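Local structure of acyl-coenzyme A oxidase 3 (Yarrowia lipolytica, 5YS9) at residues E61-P66 against D641-A646; D65-V70 against V86-A91; G300-G305 against E403-S408; M365-D370 against T564-R569. The protein oxidises aliphatic acyl-CoA substrates of various chain lengths to (2E)-enoyl-CoA in peroxisomal beta-oxidation, using FAD and reducing oxygen to hydrogen peroxide. All coordinates share one frame; numbering follows the deposited sequence.

From the N terminus, the end of helix 49-63 and the loop after it start two contacts, which share D65 and P66 and touch each other. Interaction 2 closes first, where the loop folds back on helix 78-92. Interaction 1 closes last: the end of helix 49-63, just before that loop, meets residues 641-646, tying the N-terminal helical part to the C-terminal oxidase region. Interactions 3 and 4 are nested inside this long loop and follow interaction 2 in the chain. They cross each other. Helix 300-330 meets helix 391-428 in interaction 3, and helix 349-385, which lies between them in sequence, meets helix 547-573 in interaction 4. The centres of these two are about 15 Å apart, with no direct touch.

Interaction 1: residues E61-P66 against D641-A646; sequences ELERDP and DWFINA
W642 lays one face of its indole over the backbone and CB of E63. E63 CA stands over the six-membered ring, 3.5 Å from its centroid and 10° off the ring normal, a CH-pi contact. E63 CB lies over the same face, 3.4 Å from W642 CD2. The E63 side chain leaves with CG between the backbone N and the carbonyl carbon (chi1 88°), then runs extended to F643. There OE2 comes to the ring edge, 3.8 Å from F643 CE2, with the carboxylate turned 68° from the ring plane. The same OE2 is hydrogen-bonded to S640. L62 meets another part of that edge, its CD1 4.1 Å from F643 CZ. The two aromatic side chains also brace each other: W642 CE3 sits 3.7 Å above the F643 ring, over its centre. L62 also packs on L110 and H111 of helix 101-111. The indole NE1 makes a weak hydrogen bond to N69.

No hydrogen bond joins the two segments. The contact is therefore one of dispersion and CH-pi attraction, and the carboxylate, gripped by a serine, meets the phenylalanine at its rim, where the ring hydrogens are probably slightly positive.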
loop_
_atom_site.group_PDB
_atom_site.type_symbol
_atom_site.label_atom_id
_atom_site.label_comp_id
_atom_site.label_asym_id
_atom_site.label_seq_id
_atom_site.Cartn_x
_atom_site.Cartn_y
_atom_site.Cartn_z
ATOM N N GLU A 61 -16.209 25.127 -10.657
ATOM C CA GLU A 61 -17.317 25.245 -9.723
ATOM C C GLU A 61 -17.007 24.637 -8.368
ATOM O O GLU A 61 -17.407 25.148 -7.346
ATOM C CB GLU A 61 -18.571 24.606 -10.294
ATOM C CG GLU A 61 -19.413 25.543 -11.125
ATOM C CD GLU A 61 -20.345 24.827 -12.065
ATOM O OE1 GLU A 61 -20.538 23.621 -11.912
ATOM O OE2 GLU A 61 -20.891 25.479 -12.955
ATOM N N LEU A 62 -16.324 23.511 -8.380
ATOM C CA LEU A 62 -15.926 22.849 -7.156
ATOM C C LEU A 62 -14.850 23.567 -6.369
ATOM O O LEU A 62 -14.957 23.767 -5.176
ATOM C CB LEU A 62 -15.422 21.446 -7.486
ATOM C CG LEU A 62 -16.415 20.411 -7.997
ATOM C CD1 LEU A 62 -15.711 19.304 -8.746
ATOM C CD2 LEU A 62 -17.215 19.838 -6.859
ATOM N N GLU A 63 -13.810 23.965 -7.070
ATOM C CA GLU A 63 -12.646 24.558 -6.448
ATOM C C GLU A 63 -12.906 25.915 -5.828
ATOM O O GLU A 63 -12.317 26.279 -4.835
ATOM C CB GLU A 63 -11.460 24.537 -7.390
ATOM C CG GLU A 63 -11.342 25.718 -8.301
ATOM C CD GLU A 63 -10.200 25.551 -9.256
ATOM O OE1 GLU A 63 -9.238 26.321 -9.150
ATOM O OE2 GLU A 63 -10.251 24.648 -10.093
ATOM N N ARG A 64 -13.766 26.669 -6.484
ATOM C CA ARG A 64 -14.155 27.984 -6.047
ATOM C C ARG A 64 -15.038 27.973 -4.818
ATOM O O ARG A 64 -15.151 28.969 -4.140
ATOM C CB ARG A 64 -14.807 28.745 -7.187
ATOM C CG ARG A 64 -13.821 29.300 -8.191
ATOM C CD ARG A 64 -14.535 30.111 -9.241
ATOM N NE ARG A 64 -13.633 30.795 -10.144
ATOM C CZ ARG A 64 -14.036 31.564 -11.138
ATOM N NH1 ARG A 64 -15.318 31.735 -11.346
ATOM N NH2 ARG A 64 -13.160 32.153 -11.924
ATOM N N ASP A 65 -15.690 26.851 -4.551
ATOM C CA ASP A 65 -16.641 26.786 -3.464
ATOM C C ASP A 65 -15.951 26.815 -2.108
ATOM O O ASP A 65 -15.170 25.945 -1.774
ATOM C CB ASP A 65 -17.451 25.516 -3.602
ATOM C CG ASP A 65 -18.757 25.582 -2.893
ATOM O OD1 ASP A 65 -18.811 26.149 -1.803
ATOM O OD2 ASP A 65 -19.737 25.064 -3.426
ATOM N N PRO A 66 -16.229 27.834 -1.312
ATOM C CA PRO A 66 -15.518 28.024 -0.052
ATOM C C PRO A 66 -15.731 26.902 0.954
ATOM O O PRO A 66 -14.799 26.524 1.629
ATOM C CB PRO A 66 -16.086 29.340 0.470
ATOM C CG PRO A 66 -16.585 30.027 -0.733
ATOM C CD PRO A 66 -17.166 28.935 -1.555
ATOM N N ASP A 641 -3.993 23.749 -8.937
ATOM C CA ASP A 641 -3.287 23.458 -7.748
ATOM C C ASP A 641 -4.281 22.994 -6.650
ATOM O O ASP A 641 -3.934 22.220 -5.765
ATOM C CB ASP A 641 -2.515 24.680 -7.297
ATOM C CG ASP A 641 -1.271 24.957 -8.125
ATOM O OD1 ASP A 641 -0.843 24.084 -8.894
ATOM O OD2 ASP A 641 -0.689 26.066 -7.941
ATOM N N TRP A 642 -5.522 23.448 -6.724
ATOM C CA TRP A 642 -6.517 23.040 -5.750
ATOM C C TRP A 642 -6.769 21.531 -5.816
ATOM O O TRP A 642 -6.894 20.912 -4.749
ATOM C CB TRP A 642 -7.781 23.829 -5.972
ATOM C CG TRP A 642 -8.881 23.690 -4.929
ATOM C CD1 TRP A 642 -9.077 24.484 -3.833
ATOM C CD2 TRP A 642 -9.960 22.721 -4.929
ATOM N NE1 TRP A 642 -10.178 24.068 -3.171
ATOM C CE2 TRP A 642 -10.750 22.997 -3.817
ATOM C CE3 TRP A 642 -10.309 21.649 -5.760
ATOM C CZ2 TRP A 642 -11.881 22.241 -3.488
ATOM C CZ3 TRP A 642 -11.466 20.890 -5.452
ATOM C CH2 TRP A 642 -12.237 21.208 -4.330
ATOM N N PHE A 643 -6.798 20.950 -7.041
ATOM C CA PHE A 643 -7.016 19.474 -7.250
ATOM C C PHE A 643 -5.786 18.639 -6.945
ATOM O O PHE A 643 -5.891 17.464 -6.518
ATOM C CB PHE A 643 -7.523 19.123 -8.673
ATOM C CG PHE A 643 -8.969 19.416 -8.877
ATOM C CD1 PHE A 643 -9.924 18.493 -8.536
ATOM C CD2 PHE A 643 -9.380 20.648 -9.334
ATOM C CE1 PHE A 643 -11.289 18.787 -8.677
ATOM C CE2 PHE A 643 -10.726 20.948 -9.493
ATOM C CZ PHE A 643 -11.680 20.017 -9.165
ATOM N N ILE A 644 -4.633 19.232 -7.198
ATOM C CA ILE A 644 -3.365 18.638 -6.874
ATOM C C ILE A 644 -3.216 18.492 -5.376
ATOM O O ILE A 644 -2.778 17.471 -4.897
ATOM C CB ILE A 644 -2.225 19.506 -7.439
ATOM C CG1 ILE A 644 -2.239 19.454 -8.963
ATOM C CG2 ILE A 644 -0.874 19.088 -6.892
ATOM C CD1 ILE A 644 -1.673 18.188 -9.533
ATOM N N ASN A 645 -3.557 19.550 -4.655
ATOM C CA ASN A 645 -3.618 19.552 -3.207
ATOM C C ASN A 645 -2.353 19.015 -2.565
ATOM O O ASN A 645 -2.414 18.287 -1.593
ATOM C CB ASN A 645 -4.858 18.833 -2.691
ATOM C CG ASN A 645 -5.292 19.318 -1.322
ATOM O OD1 ASN A 645 -6.067 18.674 -0.661
ATOM N ND2 ASN A 645 -4.792 20.454 -0.906
ATOM N N ALA A 646 -1.217 19.347 -3.150
ATOM C CA ALA A 646 0.072 19.003 -2.597
ATOM C C ALA A 646 1.066 20.066 -3.017
ATOM O O ALA A 646 1.149 20.378 -4.186
ATOM C CB ALA A 646 0.496 17.638 -3.082
#

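Interaction 2: residues D65-V70 against V86-A91; sequences DPVLNV and VARIAA
The guanidinium of R88 has L68 O over one face, 4.0 Å above the plane and offset toward the rim. V67 O and N69 O approach it obliquely, N69 O lying 3.5 Å from R88 NH1 without a hydrogen bond. The stronger polar partners of the group are D73 and D115, both in salt bridges with NH2. The arginine is buried, so these two carboxylates probably balance its charge. Its chain bends at chi2 (108°) and chi3 (104°), which brings the flat group to the backbone carbonyls of the loop. The bent part is packed as well: L68 CD2 rests on R88 CG at 3.3 Å.

One side of the loop meets the helix through V67. Its CG1 touches A91 CB at 3.5 Å, and its CG2 reaches A87 O at the same distance. D65 OD2 lies 4.0 Å from A91 CB. The other carboxylate oxygen, D65 OD1, takes a weak 3.4 Å hydrogen bond from V67 N, closing an Asx turn. Elsewhere on this helix, I89 and A90 pack on F684 of the second subunit.

The loop that joins helix 49-63 to helix 78-92 thus folds back on the second of them, over small alanines and a buried arginine, in the N-terminal helical region of the acyl-CoA oxidase fold.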
loop_
_atom_site.group_PDB
_atom_site.type_symbol
_atom_site.label_atom_id
_atom_site.label_comp_id
_atom_site.label_asym_id
_atom_site.label_seq_id
_atom_site.Cartn_x
_atom_site.Cartn_y
_atom_site.Cartn_z
ATOM N N ASP A 65 -15.690 26.851 -4.551
ATOM C CA ASP A 65 -16.641 26.786 -3.464
ATOM C C ASP A 65 -15.951 26.815 -2.108
ATOM O O ASP A 65 -15.170 25.945 -1.774
ATOM C CB ASP A 65 -17.451 25.516 -3.602
ATOM C CG ASP A 65 -18.757 25.582 -2.893
ATOM O OD1 ASP A 65 -18.811 26.149 -1.803
ATOM O OD2 ASP A 65 -19.737 25.064 -3.426
ATOM N N PRO A 66 -16.229 27.834 -1.312
ATOM C CA PRO A 66 -15.518 28.024 -0.052
ATOM C C PRO A 66 -15.731 26.902 0.954
ATOM O O PRO A 66 -14.799 26.524 1.629
ATOM C CB PRO A 66 -16.086 29.340 0.470
ATOM C CG PRO A 66 -16.585 30.027 -0.733
ATOM C CD PRO A 66 -17.166 28.935 -1.555
ATOM N N VAL A 67 -16.941 26.389 1.061
ATOM C CA VAL A 67 -17.215 25.300 1.972
ATOM C C VAL A 67 -16.489 24.012 1.575
ATOM O O VAL A 67 -16.069 23.256 2.417
ATOM C CB VAL A 67 -18.722 25.157 2.280
ATOM C CG1 VAL A 67 -19.563 25.638 1.131
ATOM C CG2 VAL A 67 -19.090 23.759 2.723
ATOM N N LEU A 68 -16.358 23.775 0.285
ATOM C CA LEU A 68 -15.619 22.631 -0.246
ATOM C C LEU A 68 -14.100 22.572 -0.038
ATOM O O LEU A 68 -13.529 21.513 -0.124
ATOM C CB LEU A 68 -15.947 22.406 -1.714
ATOM C CG LEU A 68 -17.421 22.193 -2.022
ATOM C CD1 LEU A 68 -17.604 21.738 -3.453
ATOM C CD2 LEU A 68 -18.057 21.226 -1.056
ATOM N N ASN A 69 -13.481 23.676 0.313
ATOM C CA ASN A 69 -12.043 23.779 0.254
ATOM C C ASN A 69 -11.346 22.665 1.032
ATOM O O ASN A 69 -11.623 22.430 2.187
ATOM C CB ASN A 69 -11.690 25.143 0.826
ATOM C CG ASN A 69 -10.220 25.408 0.870
ATOM O OD1 ASN A 69 -9.600 25.649 -0.136
ATOM N ND2 ASN A 69 -9.666 25.401 2.054
ATOM N N VAL A 70 -10.404 22.004 0.378
ATOM C CA VAL A 70 -9.749 20.841 0.925
ATOM C C VAL A 70 -8.414 21.192 1.527
ATOM O O VAL A 70 -7.830 20.375 2.219
ATOM C CB VAL A 70 -9.619 19.713 -0.120
ATOM C CG1 VAL A 70 -11.007 19.186 -0.449
ATOM C CG2 VAL A 70 -8.885 20.179 -1.375
ATOM N N VAL A 86 -21.138 17.137 6.072
ATOM C CA VAL A 86 -22.546 17.524 5.965
ATOM C C VAL A 86 -22.682 18.911 5.373
ATOM O O VAL A 86 -23.470 19.110 4.472
ATOM C CB VAL A 86 -23.305 17.395 7.298
ATOM C CG1 VAL A 86 -24.753 17.863 7.140
ATOM C CG2 VAL A 86 -23.287 15.942 7.758
ATOM N N ALA A 87 -21.852 19.835 5.817
ATOM C CA ALA A 87 -21.857 21.175 5.280
ATOM C C ALA A 87 -21.513 21.116 3.806
ATOM O O ALA A 87 -22.044 21.858 2.998
ATOM C CB ALA A 87 -20.876 22.038 6.030
ATOM N N ARG A 88 -20.595 20.232 3.473
ATOM C CA ARG A 88 -20.223 20.025 2.099
ATOM C C ARG A 88 -21.403 19.501 1.269
ATOM O O ARG A 88 -21.603 19.911 0.151
ATOM C CB ARG A 88 -18.993 19.120 2.026
ATOM C CG ARG A 88 -17.676 19.873 1.947
ATOM C CD ARG A 88 -16.841 19.825 3.214
ATOM N NE ARG A 88 -15.739 18.900 3.073
ATOM C CZ ARG A 88 -14.457 19.171 3.276
ATOM N NH1 ARG A 88 -14.061 20.360 3.660
ATOM N NH2 ARG A 88 -13.566 18.223 3.096
ATOM N N ILE A 89 -22.192 18.603 1.838
ATOM C CA ILE A 89 -23.367 18.069 1.174
ATOM C C ILE A 89 -24.421 19.151 0.900
ATOM O O ILE A 89 -25.041 19.169 -0.147
ATOM C CB ILE A 89 -23.933 16.852 1.948
ATOM C CG1 ILE A 89 -23.083 15.619 1.669
ATOM C CG2 ILE A 89 -25.363 16.540 1.563
ATOM C CD1 ILE A 89 -23.149 14.561 2.736
ATOM N N ALA A 90 -24.609 20.044 1.855
ATOM C CA ALA A 90 -25.553 21.146 1.732
ATOM C C ALA A 90 -25.170 22.076 0.573
ATOM O O ALA A 90 -26.047 22.477 -0.206
ATOM C CB ALA A 90 -25.637 21.908 3.036
ATOM N N ALA A 91 -23.873 22.400 0.467
ATOM C CA ALA A 91 -23.333 23.146 -0.676
ATOM C C ALA A 91 -23.525 22.401 -1.980
ATOM O O ALA A 91 -24.090 22.956 -2.881
ATOM C CB ALA A 91 -21.866 23.482 -0.483
#

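Interaction 3: residues G300-G305 against E403-S408; sequences GALIGG and ELFASS
L302 and F405 make the tight part of this contact. L302 CB sits 3.3 Å from F405 CE1, and both methyls of the leucine come up to the same end of the ring, CD2 3.8 Å from F405 CZ. The ring reaches across because F405 carries CG opposite its own backbone N (chi1 -176°). I303 holds the ring from another direction. Its CG1 lies at the ring edge, near the plane, 4.0 Å from F405 CD1. Both L302 and F405 are partly exposed, so this close packing lies toward the solvent side. An alanine at L302 keeps CB but loses both methyls, which would probably leave the end of the F405 ring less covered and freer to turn.

The deeper part is looser. I303 CD1 is 4.3 Å from L404 CB, and I303 CG2 is equally far from S408 OG. No hydrogen bond crosses between the segments, and what joins them is apolar contact.

The two helix segments run nearly the same way, their axes 31° apart and 9.6 Å at closest approach. R306, one turn on from L302, touches both F405 and S408. Helix 349-385 lies along the buried side, with Y376 against I303 and Q375 against L404. S407 OG is hydrogen-bonded to H557 of helix 547-573, so helix 391-428, in the C-alpha1 region, also meets a helix of the C-terminal oxidase region.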
loop_
_atom_site.group_PDB
_atom_site.type_symbol
_atom_site.label_atom_id
_atom_site.label_comp_id
_atom_site.label_asym_id
_atom_site.label_seq_id
_atom_site.Cartn_x
_atom_site.Cartn_y
_atom_site.Cartn_z
ATOM N N GLY A 300 -27.536 -1.938 -17.411
ATOM C CA GLY A 300 -26.777 -0.794 -17.850
ATOM C C GLY A 300 -26.084 -0.326 -16.603
ATOM O O GLY A 300 -24.980 0.192 -16.638
ATOM N N ALA A 301 -26.781 -0.507 -15.490
ATOM C CA ALA A 301 -26.317 -0.029 -14.208
ATOM C C ALA A 301 -25.109 -0.803 -13.733
ATOM O O ALA A 301 -24.191 -0.229 -13.171
ATOM C CB ALA A 301 -27.428 -0.153 -13.188
ATOM N N LEU A 302 -25.118 -2.111 -13.930
ATOM C CA LEU A 302 -23.989 -2.932 -13.518
ATOM C C LEU A 302 -22.711 -2.634 -14.266
ATOM O O LEU A 302 -21.650 -2.571 -13.679
ATOM C CB LEU A 302 -24.322 -4.401 -13.654
ATOM C CG LEU A 302 -25.067 -4.939 -12.449
ATOM C CD1 LEU A 302 -25.911 -6.115 -12.881
ATOM C CD2 LEU A 302 -24.085 -5.344 -11.368
ATOM N N ILE A 303 -22.820 -2.446 -15.568
ATOM C CA ILE A 303 -21.678 -2.044 -16.355
ATOM C C ILE A 303 -21.307 -0.626 -15.981
ATOM O O ILE A 303 -20.143 -0.298 -15.859
ATOM C CB ILE A 303 -21.956 -2.165 -17.855
ATOM C CG1 ILE A 303 -22.006 -3.630 -18.255
ATOM C CG2 ILE A 303 -20.882 -1.480 -18.668
ATOM C CD1 ILE A 303 -22.658 -3.886 -19.595
ATOM N N GLY A 304 -22.322 0.202 -15.790
ATOM C CA GLY A 304 -22.131 1.600 -15.496
ATOM C C GLY A 304 -21.390 1.812 -14.201
ATOM O O GLY A 304 -20.582 2.699 -14.100
ATOM N N GLY A 305 -21.686 0.997 -13.206
ATOM C CA GLY A 305 -21.018 1.067 -11.930
ATOM C C GLY A 305 -19.564 0.711 -12.052
ATOM O O GLY A 305 -18.718 1.333 -11.447
ATOM N N GLU A 403 -20.404 -10.337 -22.511
ATOM C CA GLU A 403 -18.951 -10.367 -22.371
ATOM C C GLU A 403 -18.386 -9.029 -21.908
ATOM O O GLU A 403 -17.392 -8.993 -21.190
ATOM C CB GLU A 403 -18.268 -10.889 -23.640
ATOM C CG GLU A 403 -18.632 -12.336 -24.020
ATOM C CD GLU A 403 -18.115 -13.434 -23.086
ATOM O OE1 GLU A 403 -17.438 -13.149 -22.067
ATOM O OE2 GLU A 403 -18.409 -14.618 -23.385
ATOM N N LEU A 404 -19.074 -7.952 -22.290
ATOM C CA LEU A 404 -18.910 -6.628 -21.673
ATOM C C LEU A 404 -19.114 -6.638 -20.148
ATOM O O LEU A 404 -18.233 -6.137 -19.507
ATOM C CB LEU A 404 -19.772 -5.555 -22.332
ATOM C CG LEU A 404 -19.078 -4.499 -23.203
ATOM C CD1 LEU A 404 -18.287 -3.505 -22.369
ATOM C CD2 LEU A 404 -18.169 -5.126 -24.253
ATOM N N PHE A 405 -20.170 -7.216 -19.627
ATOM C CA PHE A 405 -20.303 -7.249 -18.206
ATOM C C PHE A 405 -19.126 -8.036 -17.634
ATOM O O PHE A 405 -18.492 -7.605 -16.692
ATOM C CB PHE A 405 -21.640 -7.886 -17.839
ATOM C CG PHE A 405 -21.930 -7.875 -16.376
ATOM C CD1 PHE A 405 -21.810 -6.711 -15.644
ATOM C CD2 PHE A 405 -22.308 -9.029 -15.729
ATOM C CE1 PHE A 405 -22.067 -6.700 -14.291
ATOM C CE2 PHE A 405 -22.572 -9.027 -14.378
ATOM C CZ PHE A 405 -22.451 -7.861 -13.658
ATOM N N ALA A 406 -18.794 -9.157 -18.246
ATOM C CA ALA A 406 -17.734 -10.009 -17.732
ATOM C C ALA A 406 -16.348 -9.378 -17.722
ATOM O O ALA A 406 -15.614 -9.501 -16.765
ATOM C CB ALA A 406 -17.708 -11.314 -18.500
ATOM N N SER A 407 -16.010 -8.701 -18.804
ATOM C CA SER A 407 -14.745 -8.015 -18.969
ATOM C C SER A 407 -14.643 -6.866 -17.996
ATOM O O SER A 407 -13.578 -6.434 -17.629
ATOM C CB SER A 407 -14.624 -7.518 -20.390
ATOM O OG SER A 407 -13.651 -8.265 -21.066
ATOM N N SER A 408 -15.802 -6.377 -17.612
ATOM C CA SER A 408 -15.955 -5.301 -16.668
ATOM C C SER A 408 -15.381 -5.667 -15.329
ATOM O O SER A 408 -14.781 -4.849 -14.674
ATOM C CB SER A 408 -17.432 -5.066 -16.455
ATOM O OG SER A 408 -17.782 -3.796 -16.896
#

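Interaction 4: residues M365-D370 against T564-R569; sequences MKMAAD and TAFYER
M367 reaches three residues of helix 547-573 with successive atoms of its side chain. CB lies 3.9 Å from A565 O. CG meets the F566 ring obliquely, at CD1, also at 3.9 Å. SD rests on R569 CB at 3.6 Å. The chain bends at chi2 (-48°) and chi3, which turns the sulfur across the R569 stem, at about a right angle to it. An alanine in place of M367 lacks CG and SD, which would probably open a gap beside the F566 ring and leave R569 CB without the sulfur it packs on.

Beside it, A565 CB packs on A368 CA at 3.9 Å. Small residues at this point let the helices come close, to 8.1 Å between axes at a steep 78° crossing.

Further out, a water bridges R569 and D370. It accepts from R569 NH2 and donates to D370 OD2, lying in the guanidinium plane at its edge. D370 is positioned in turn by K366, whose NZ is 3.0 Å from D370 OD1 in a salt bridge to the syn lone pair. K366 NZ also bonds to L45 O. Opposite charges thus face each other through water, which is likely to add a mild attraction to the apolar core.

F566 continues onto L585 and A586 of helix 579-596. Across helix 349-385, M365 and A369 pack on helix 300-330, so this helix is layered between 300-330 and 547-573.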
loop_
_atom_site.group_PDB
_atom_site.type_symbol
_atom_site.label_atom_id
_atom_site.label_comp_id
_atom_site.label_asym_id
_atom_site.label_seq_id
_atom_site.Cartn_x
_atom_site.Cartn_y
_atom_site.Cartn_z
ATOM N N MET A 365 -5.935 3.507 -18.448
ATOM C CA MET A 365 -7.120 3.328 -17.648
ATOM C C MET A 365 -8.259 4.142 -18.249
ATOM O O MET A 365 -9.325 3.606 -18.507
ATOM C CB MET A 365 -6.900 3.733 -16.211
ATOM C CG MET A 365 -6.201 2.692 -15.344
ATOM S SD MET A 365 -5.517 3.518 -13.896
ATOM C CE MET A 365 -5.190 2.059 -13.006
ATOM N N LYS A 366 -8.043 5.420 -18.508
ATOM C CA LYS A 366 -9.122 6.210 -19.115
ATOM C C LYS A 366 -9.633 5.622 -20.483
ATOM O O LYS A 366 -10.831 5.531 -20.707
ATOM C CB LYS A 366 -8.706 7.695 -19.230
ATOM C CG LYS A 366 -9.818 8.697 -19.507
ATOM C CD LYS A 366 -10.994 8.601 -18.505
ATOM C CE LYS A 366 -11.958 9.797 -18.615
ATOM N NZ LYS A 366 -12.349 10.004 -20.050
ATOM N N MET A 367 -8.737 5.189 -21.360
ATOM C CA MET A 367 -9.153 4.618 -22.642
ATOM C C MET A 367 -9.996 3.351 -22.465
ATOM O O MET A 367 -10.939 3.134 -23.222
ATOM C CB MET A 367 -7.935 4.337 -23.542
ATOM C CG MET A 367 -7.142 5.577 -23.961
ATOM S SD MET A 367 -8.275 6.838 -24.553
ATOM C CE MET A 367 -8.423 8.016 -23.202
ATOM N N ALA A 368 -9.699 2.547 -21.457
ATOM C CA ALA A 368 -10.522 1.367 -21.186
ATOM C C ALA A 368 -11.925 1.708 -20.614
ATOM O O ALA A 368 -12.915 1.070 -20.918
ATOM C CB ALA A 368 -9.788 0.414 -20.288
ATOM N N ALA A 369 -12.018 2.725 -19.801
ATOM C CA ALA A 369 -13.308 3.271 -19.417
ATOM C C ALA A 369 -14.128 3.797 -20.592
ATOM O O ALA A 369 -15.337 3.641 -20.605
ATOM C CB ALA A 369 -13.122 4.393 -18.392
ATOM N N ASP A 370 -13.473 4.491 -21.509
ATOM C CA ASP A 370 -14.119 5.112 -22.666
ATOM C C ASP A 370 -14.524 4.035 -23.643
ATOM O O ASP A 370 -15.659 4.023 -24.071
ATOM C CB ASP A 370 -13.196 6.139 -23.350
ATOM C CG ASP A 370 -13.039 7.467 -22.548
ATOM O OD1 ASP A 370 -13.630 7.643 -21.455
ATOM O OD2 ASP A 370 -12.309 8.367 -23.016
ATOM N N THR A 564 -5.358 -3.239 -25.946
ATOM C CA THR A 564 -6.247 -3.095 -27.083
ATOM C C THR A 564 -6.989 -1.775 -27.048
ATOM O O THR A 564 -6.970 -1.024 -28.025
ATOM C CB THR A 564 -7.158 -4.321 -27.159
ATOM O OG1 THR A 564 -6.361 -5.350 -27.724
ATOM C CG2 THR A 564 -8.342 -4.116 -28.022
ATOM N N ALA A 565 -7.586 -1.460 -25.907
ATOM C CA ALA A 565 -8.350 -0.217 -25.792
ATOM C C ALA A 565 -7.500 1.030 -25.983
ATOM O O ALA A 565 -7.962 1.991 -26.613
ATOM C CB ALA A 565 -9.094 -0.163 -24.480
ATOM N N PHE A 566 -6.258 1.019 -25.489
ATOM C CA PHE A 566 -5.369 2.157 -25.736
ATOM C C PHE A 566 -5.174 2.409 -27.251
ATOM O O PHE A 566 -5.462 3.492 -27.754
ATOM C CB PHE A 566 -4.016 1.943 -25.023
ATOM C CG PHE A 566 -3.300 3.220 -24.597
ATOM C CD1 PHE A 566 -3.618 4.484 -25.112
ATOM C CD2 PHE A 566 -2.244 3.133 -23.700
ATOM C CE1 PHE A 566 -2.905 5.623 -24.719
ATOM C CE2 PHE A 566 -1.528 4.272 -23.305
ATOM C CZ PHE A 566 -1.852 5.506 -23.822
ATOM N N TYR A 567 -4.733 1.384 -27.976
ATOM C CA TYR A 567 -4.494 1.496 -29.440
ATOM C C TYR A 567 -5.749 1.837 -30.260
ATOM O O TYR A 567 -5.722 2.755 -31.094
ATOM C CB TYR A 567 -3.818 0.223 -29.949
ATOM C CG TYR A 567 -2.370 0.075 -29.495
ATOM C CD1 TYR A 567 -1.444 1.096 -29.700
ATOM C CD2 TYR A 567 -1.907 -1.103 -28.873
ATOM C CE1 TYR A 567 -0.110 0.959 -29.309
ATOM C CE2 TYR A 567 -0.564 -1.250 -28.481
ATOM C CZ TYR A 567 0.318 -0.210 -28.699
ATOM O OH TYR A 567 1.639 -0.332 -28.353
ATOM N N GLU A 568 -6.856 1.149 -29.953
ATOM C CA GLU A 568 -8.150 1.373 -30.633
ATOM C C GLU A 568 -8.627 2.797 -30.503
ATOM O O GLU A 568 -9.176 3.352 -31.448
ATOM C CB GLU A 568 -9.265 0.407 -30.137
ATOM C CG GLU A 568 -9.676 -0.696 -31.130
ATOM C CD GLU A 568 -9.735 -2.123 -30.541
ATOM O OE1 GLU A 568 -8.877 -2.952 -30.953
ATOM O OE2 GLU A 568 -10.627 -2.431 -29.692
ATOM N N ARG A 569 -8.443 3.389 -29.331
ATOM C CA ARG A 569 -8.936 4.753 -29.065
ATOM C C ARG A 569 -8.032 5.787 -29.731
ATOM O O ARG A 569 -8.510 6.833 -30.147
ATOM C CB ARG A 569 -9.055 5.051 -27.545
ATOM C CG ARG A 569 -10.109 4.258 -26.750
ATOM C CD ARG A 569 -11.577 4.527 -27.104
ATOM N NE ARG A 569 -11.880 5.941 -27.336
ATOM C CZ ARG A 569 -12.536 6.444 -28.388
ATOM N NH1 ARG A 569 -13.037 5.675 -29.353
ATOM N NH2 ARG A 569 -12.711 7.756 -28.461
HETATM O O HOH W 1 -11.253 8.773 -25.899
#